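Local coordinates for protein pectate lyase 47 (Bacillus sp. TS-47, PDB 1VBL) that probably cleaves the pectate chains of plant cell walls by calcium-dependent beta-elimination, as a thermostable, secreted lyase of polysaccharide lyase family 1, at residues 5-10 / 20-25; 12-17 / 238-243. All blocks are in the same frame, centred on the assembly; numbering follows the deposited sequence.

Interaction 1: 5-10 / 20-25; sequences HEVLKP and GTTGGA
T21 and T22 meet V7 and L8 where the N-terminal arm of this pectate lyase doubles back on itself over the parallel beta-helix, ahead of strand 32-35. The link begins at T21. Its carbonyl O accepts the hydrogen bond of L8 N (3.2 Å, 155° at the hydrogen). Its amide N is linked to the carbonyl of L8 through a water that donates to L8 O (2.7 Å) and accepts a weak bond from T21 N. The side chains of L8 and T21 cross obliquely; CD2 of L8 comes within 4.0 Å of T21 OG1, whose hydroxyl is bonded to A15 O, while W201 of strand 200-208 packs on both residues. At T22 the contact turns apolar: with V7 CG1 anti to the carbonyl carbon (chi1 -57°), this methyl lies 3.6 Å from T22 CA and 3.8 Å from T22 CB. T22 also opens a type II' beta turn, closed by the bond from A25 N to T22 O; G23, at the second position, takes the positive phi (53°) that this turn needs and glycine readily adopts, and N157 OD1 accepts the amides of T22 and G23. The turn brings A25 back toward the 5-10 segment. Its CB meets two residues, standing 3.8 Å from H5 O and 3.5 Å from V7 CG1.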
loop_
_atom_site.group_PDB
_atom_site.type_symbol
_atom_site.label_atom_id
_atom_site.label_comp_id
_atom_site.label_asym_id
_atom_site.label_seq_id
_atom_site.Cartn_x
_atom_site.Cartn_y
_atom_site.Cartn_z
ATOM N N HIS A 5 -22.505 -4.607 -6.689
ATOM C CA HIS A 5 -22.744 -5.060 -8.054
ATOM C C HIS A 5 -21.902 -4.294 -9.074
ATOM O O HIS A 5 -21.797 -4.706 -10.226
ATOM C CB HIS A 5 -24.229 -4.910 -8.402
ATOM C CG HIS A 5 -25.087 -6.026 -7.889
ATOM N ND1 HIS A 5 -24.899 -6.605 -6.654
ATOM C CD2 HIS A 5 -26.145 -6.663 -8.446
ATOM C CE1 HIS A 5 -25.803 -7.552 -6.470
ATOM N NE2 HIS A 5 -26.571 -7.607 -7.543
ATOM N N GLU A 6 -21.310 -3.183 -8.649
ATOM C CA GLU A 6 -20.486 -2.366 -9.536
ATOM C C GLU A 6 -19.147 -3.018 -9.855
ATOM O O GLU A 6 -18.509 -3.615 -8.984
ATOM C CB GLU A 6 -20.251 -0.986 -8.921
ATOM C CG GLU A 6 -21.414 -0.022 -9.101
ATOM C CD GLU A 6 -21.182 1.308 -8.410
ATOM O OE1 GLU A 6 -20.016 1.749 -8.346
ATOM O OE2 GLU A 6 -22.167 1.919 -7.939
ATOM N N VAL A 7 -18.727 -2.904 -11.111
ATOM C CA VAL A 7 -17.461 -3.482 -11.534
ATOM C C VAL A 7 -16.580 -2.442 -12.209
ATOM O O VAL A 7 -17.009 -1.317 -12.470
ATOM C CB VAL A 7 -17.679 -4.668 -12.501
ATOM C CG1 VAL A 7 -18.563 -5.720 -11.834
ATOM C CG2 VAL A 7 -18.314 -4.181 -13.802
ATOM N N LEU A 8 -15.339 -2.831 -12.475
ATOM C CA LEU A 8 -14.359 -1.961 -13.114
ATOM C C LEU A 8 -14.765 -1.631 -14.553
ATOM O O LEU A 8 -15.161 -2.516 -15.313
ATOM C CB LEU A 8 -12.996 -2.655 -13.124
ATOM C CG LEU A 8 -11.827 -1.838 -13.674
ATOM C CD1 LEU A 8 -11.406 -0.811 -12.636
ATOM C CD2 LEU A 8 -10.665 -2.765 -14.015
ATOM N N LYS A 9 -14.659 -0.359 -14.926
ATOM C CA LYS A 9 -15.001 0.067 -16.278
ATOM C C LYS A 9 -14.141 -0.711 -17.269
ATOM O O LYS A 9 -13.014 -1.109 -16.956
ATOM C CB LYS A 9 -14.779 1.573 -16.456
ATOM C CG LYS A 9 -15.649 2.446 -15.563
ATOM C CD LYS A 9 -14.870 2.936 -14.338
ATOM C CE LYS A 9 -14.351 1.775 -13.493
ATOM N NZ LYS A 9 -13.545 2.188 -12.341
ATOM N N PRO A 10 -14.654 -0.920 -18.488
ATOM C CA PRO A 10 -13.953 -1.661 -19.540
ATOM C C PRO A 10 -12.506 -1.287 -19.859
ATOM O O PRO A 10 -11.730 -2.148 -20.270
ATOM C CB PRO A 10 -14.884 -1.517 -20.744
ATOM C CG PRO A 10 -15.589 -0.227 -20.488
ATOM C CD PRO A 10 -15.894 -0.324 -19.012
ATOM N N GLY A 20 -11.342 -8.212 -17.633
ATOM C CA GLY A 20 -11.469 -7.169 -16.632
ATOM C C GLY A 20 -11.638 -7.672 -15.210
ATOM O O GLY A 20 -11.363 -8.832 -14.909
ATOM N N THR A 21 -12.103 -6.789 -14.336
ATOM C CA THR A 21 -12.293 -7.125 -12.934
ATOM C C THR A 21 -13.740 -6.930 -12.517
ATOM O O THR A 21 -14.289 -5.829 -12.609
ATOM C CB THR A 21 -11.376 -6.256 -12.049
ATOM O OG1 THR A 21 -10.017 -6.443 -12.466
ATOM C CG2 THR A 21 -11.504 -6.645 -10.579
ATOM N N THR A 22 -14.355 -8.012 -12.054
ATOM C CA THR A 22 -15.747 -7.980 -11.631
ATOM C C THR A 22 -15.917 -8.359 -10.162
ATOM O O THR A 22 -17.016 -8.274 -9.622
ATOM C CB THR A 22 -16.597 -8.941 -12.484
ATOM O OG1 THR A 22 -16.046 -10.261 -12.397
ATOM C CG2 THR A 22 -16.607 -8.494 -13.945
ATOM N N GLY A 23 -14.829 -8.773 -9.520
ATOM C CA GLY A 23 -14.906 -9.151 -8.118
ATOM C C GLY A 23 -15.989 -10.190 -7.879
ATOM O O GLY A 23 -16.069 -11.186 -8.597
ATOM N N GLY A 24 -16.828 -9.960 -6.874
ATOM C CA GLY A 24 -17.892 -10.904 -6.579
ATOM C C GLY A 24 -19.246 -10.441 -7.079
ATOM O O GLY A 24 -20.285 -10.856 -6.559
ATOM N N ALA A 25 -19.238 -9.592 -8.103
ATOM C CA ALA A 25 -20.468 -9.045 -8.670
ATOM C C ALA A 25 -21.518 -10.083 -9.062
ATOM O O ALA A 25 -22.714 -9.851 -8.881
ATOM C CB ALA A 25 -20.136 -8.160 -9.875
HETATM O O HOH W 1 -14.203 -5.029 -15.827
#

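Interaction 2: 12-17 / 238-243; sequences DGWAAY and SDFITI
T242 OG1 ties strand 239-243 to the 12-17 loop with two hydrogen bonds: it donates to D12 O (2.8 Å), tilted 16° from the carbonyl plane, and accepts from A15 N (3.2 Å). With OG1 anti to its own carbonyl carbon (chi1 -69°), the hydroxyl reaches both partners, and its rotation is largely fixed. G13 CA lies 3.3 Å from the same oxygen, leaving no room for a CB at this positive-phi glycine. The carboxylate of D12 turns to K9 and H275. Two residues back along the strand, A15 CA makes a CA-H...O contact with F240 O (3.3 Å), and W14 O abuts F240 CB.

Farther out, the F240 ring packs between unlike neighbours. On one face the Y17 ring forms an offset stack, centroids 4.3 Å apart and planes 10° from parallel, with Y17 CB adding a CH-pi contact; on the opposite face lies D239 OD2, which is salt-bridged to R271. W14 CE3 comes in at the edge, in the ring plane, 3.9 Å from F240 CD2. A leucine in place of F240 would probably leave the Y17 ring without its stacking mate and open a gap beside W14. Backbone bonds join D239 and F240 to the chain around H199 and I200, and I241 turns away from the loop to pack on I234 and V272. The strand belongs to one coil of the parallel beta-helix of family 1 pectate lyases, covered here on its outer side by the N-terminal arm.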
loop_
_atom_site.group_PDB
_atom_site.type_symbol
_atom_site.label_atom_id
_atom_site.label_comp_id
_atom_site.label_asym_id
_atom_site.label_seq_id
_atom_site.Cartn_x
_atom_site.Cartn_y
_atom_site.Cartn_z
ATOM N N ASP A 12 -10.632 0.871 -17.578
ATOM C CA ASP A 12 -10.052 1.526 -16.413
ATOM C C ASP A 12 -8.805 0.855 -15.841
ATOM O O ASP A 12 -8.880 0.060 -14.899
ATOM C CB ASP A 12 -11.100 1.687 -15.308
ATOM C CG ASP A 12 -10.630 2.619 -14.200
ATOM O OD1 ASP A 12 -9.520 3.174 -14.329
ATOM O OD2 ASP A 12 -11.358 2.796 -13.205
ATOM N N GLY A 13 -7.657 1.187 -16.424
ATOM C CA GLY A 13 -6.394 0.650 -15.952
ATOM C C GLY A 13 -6.071 -0.786 -16.313
ATOM O O GLY A 13 -6.876 -1.499 -16.914
ATOM N N TRP A 14 -4.876 -1.215 -15.925
ATOM C CA TRP A 14 -4.417 -2.567 -16.208
ATOM C C TRP A 14 -5.348 -3.681 -15.727
ATOM O O TRP A 14 -5.365 -4.766 -16.310
ATOM C CB TRP A 14 -3.017 -2.774 -15.627
ATOM C CG TRP A 14 -1.904 -2.278 -16.514
ATOM C CD1 TRP A 14 -0.980 -1.311 -16.219
ATOM C CD2 TRP A 14 -1.547 -2.791 -17.807
ATOM N NE1 TRP A 14 -0.067 -1.199 -17.246
ATOM C CE2 TRP A 14 -0.393 -2.096 -18.230
ATOM C CE3 TRP A 14 -2.091 -3.775 -18.645
ATOM C CZ2 TRP A 14 0.230 -2.354 -19.456
ATOM C CZ3 TRP A 14 -1.470 -4.033 -19.867
ATOM C CH2 TRP A 14 -0.321 -3.323 -20.259
ATOM N N ALA A 15 -6.118 -3.425 -14.672
ATOM C CA ALA A 15 -7.042 -4.435 -14.155
ATOM C C ALA A 15 -8.184 -4.707 -15.134
ATOM O O ALA A 15 -8.949 -5.656 -14.959
ATOM C CB ALA A 15 -7.604 -3.991 -12.811
ATOM N N ALA A 16 -8.302 -3.873 -16.162
ATOM C CA ALA A 16 -9.355 -4.043 -17.161
ATOM C C ALA A 16 -8.918 -5.009 -18.264
ATOM O O ALA A 16 -9.716 -5.398 -19.117
ATOM C CB ALA A 16 -9.723 -2.694 -17.768
ATOM N N TYR A 17 -7.648 -5.398 -18.232
ATOM C CA TYR A 17 -7.099 -6.310 -19.231
ATOM C C TYR A 17 -7.942 -7.576 -19.379
ATOM O O TYR A 17 -8.411 -8.145 -18.390
ATOM C CB TYR A 17 -5.667 -6.698 -18.859
ATOM C CG TYR A 17 -5.021 -7.633 -19.856
ATOM C CD1 TYR A 17 -4.537 -7.160 -21.076
ATOM C CD2 TYR A 17 -4.926 -9.000 -19.595
ATOM C CE1 TYR A 17 -3.974 -8.027 -22.014
ATOM C CE2 TYR A 17 -4.367 -9.874 -20.524
ATOM C CZ TYR A 17 -3.894 -9.382 -21.730
ATOM O OH TYR A 17 -3.347 -10.249 -22.651
ATOM N N SER A 238 2.402 -10.260 -9.207
ATOM C CA SER A 238 1.013 -9.816 -9.249
ATOM C C SER A 238 0.899 -9.092 -10.587
ATOM O O SER A 238 1.907 -8.657 -11.143
ATOM C CB SER A 238 0.709 -8.863 -8.092
ATOM O OG SER A 238 0.734 -9.564 -6.862
ATOM N N ASP A 239 -0.309 -8.948 -11.112
ATOM C CA ASP A 239 -0.440 -8.318 -12.420
ATOM C C ASP A 239 -1.851 -7.787 -12.638
ATOM O O ASP A 239 -2.798 -8.262 -12.016
ATOM C CB ASP A 239 -0.120 -9.373 -13.488
ATOM C CG ASP A 239 0.558 -8.799 -14.717
ATOM O OD1 ASP A 239 0.847 -7.588 -14.752
ATOM O OD2 ASP A 239 0.812 -9.583 -15.658
ATOM N N PHE A 240 -1.978 -6.806 -13.527
ATOM C CA PHE A 240 -3.276 -6.230 -13.871
ATOM C C PHE A 240 -4.025 -5.703 -12.654
ATOM O O PHE A 240 -5.026 -6.274 -12.213
ATOM C CB PHE A 240 -4.101 -7.288 -14.605
ATOM C CG PHE A 240 -3.382 -7.884 -15.784
ATOM C CD1 PHE A 240 -3.243 -9.264 -15.913
ATOM C CD2 PHE A 240 -2.811 -7.062 -16.747
ATOM C CE1 PHE A 240 -2.539 -9.815 -16.985
ATOM C CE2 PHE A 240 -2.104 -7.603 -17.824
ATOM C CZ PHE A 240 -1.968 -8.980 -17.940
ATOM N N ILE A 241 -3.531 -4.586 -12.136
ATOM C CA ILE A 241 -4.093 -3.959 -10.953
ATOM C C ILE A 241 -4.426 -2.494 -11.204
ATOM O O ILE A 241 -3.673 -1.796 -11.873
ATOM C CB ILE A 241 -3.077 -4.028 -9.799
ATOM C CG1 ILE A 241 -2.675 -5.487 -9.560
ATOM C CG2 ILE A 241 -3.652 -3.388 -8.544
ATOM C CD1 ILE A 241 -1.568 -5.652 -8.545
ATOM N N THR A 242 -5.558 -2.040 -10.675
ATOM C CA THR A 242 -5.950 -0.642 -10.803
ATOM C C THR A 242 -6.187 -0.079 -9.404
ATOM O O THR A 242 -6.983 -0.613 -8.630
ATOM C CB THR A 242 -7.229 -0.464 -11.655
ATOM O OG1 THR A 242 -6.941 -0.792 -13.021
ATOM C CG2 THR A 242 -7.718 0.990 -11.589
ATOM N N ILE A 243 -5.468 0.993 -9.088
ATOM C CA ILE A 243 -5.551 1.674 -7.797
ATOM C C ILE A 243 -6.081 3.068 -8.107
ATOM O O ILE A 243 -5.355 3.916 -8.636
ATOM C CB ILE A 243 -4.150 1.770 -7.156
ATOM C CG1 ILE A 243 -3.600 0.359 -6.920
ATOM C CG2 ILE A 243 -4.212 2.567 -5.859
ATOM C CD1 ILE A 243 -2.170 0.335 -6.430
#

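Both contacts fasten the same N-terminal arm, and their segments alternate along the chain. Interaction 1 is local and partly buried, pairing two stretches of the arm; interaction 2 is buried and joins the arm to a strand more than 200 residues later. The first relies on backbone polar groups, a water and small methyl contacts, whereas the second uses a threonine hydroxyl and stacked aromatic rings. They touch directly: the hydroxyl of T21 ties one to the other, and L8 CD2 packs against the A15 and A16 backbone. Neither contact reaches the calcium site; the side chain of I241 in interaction 2 is about 13 Å from the calcium ion.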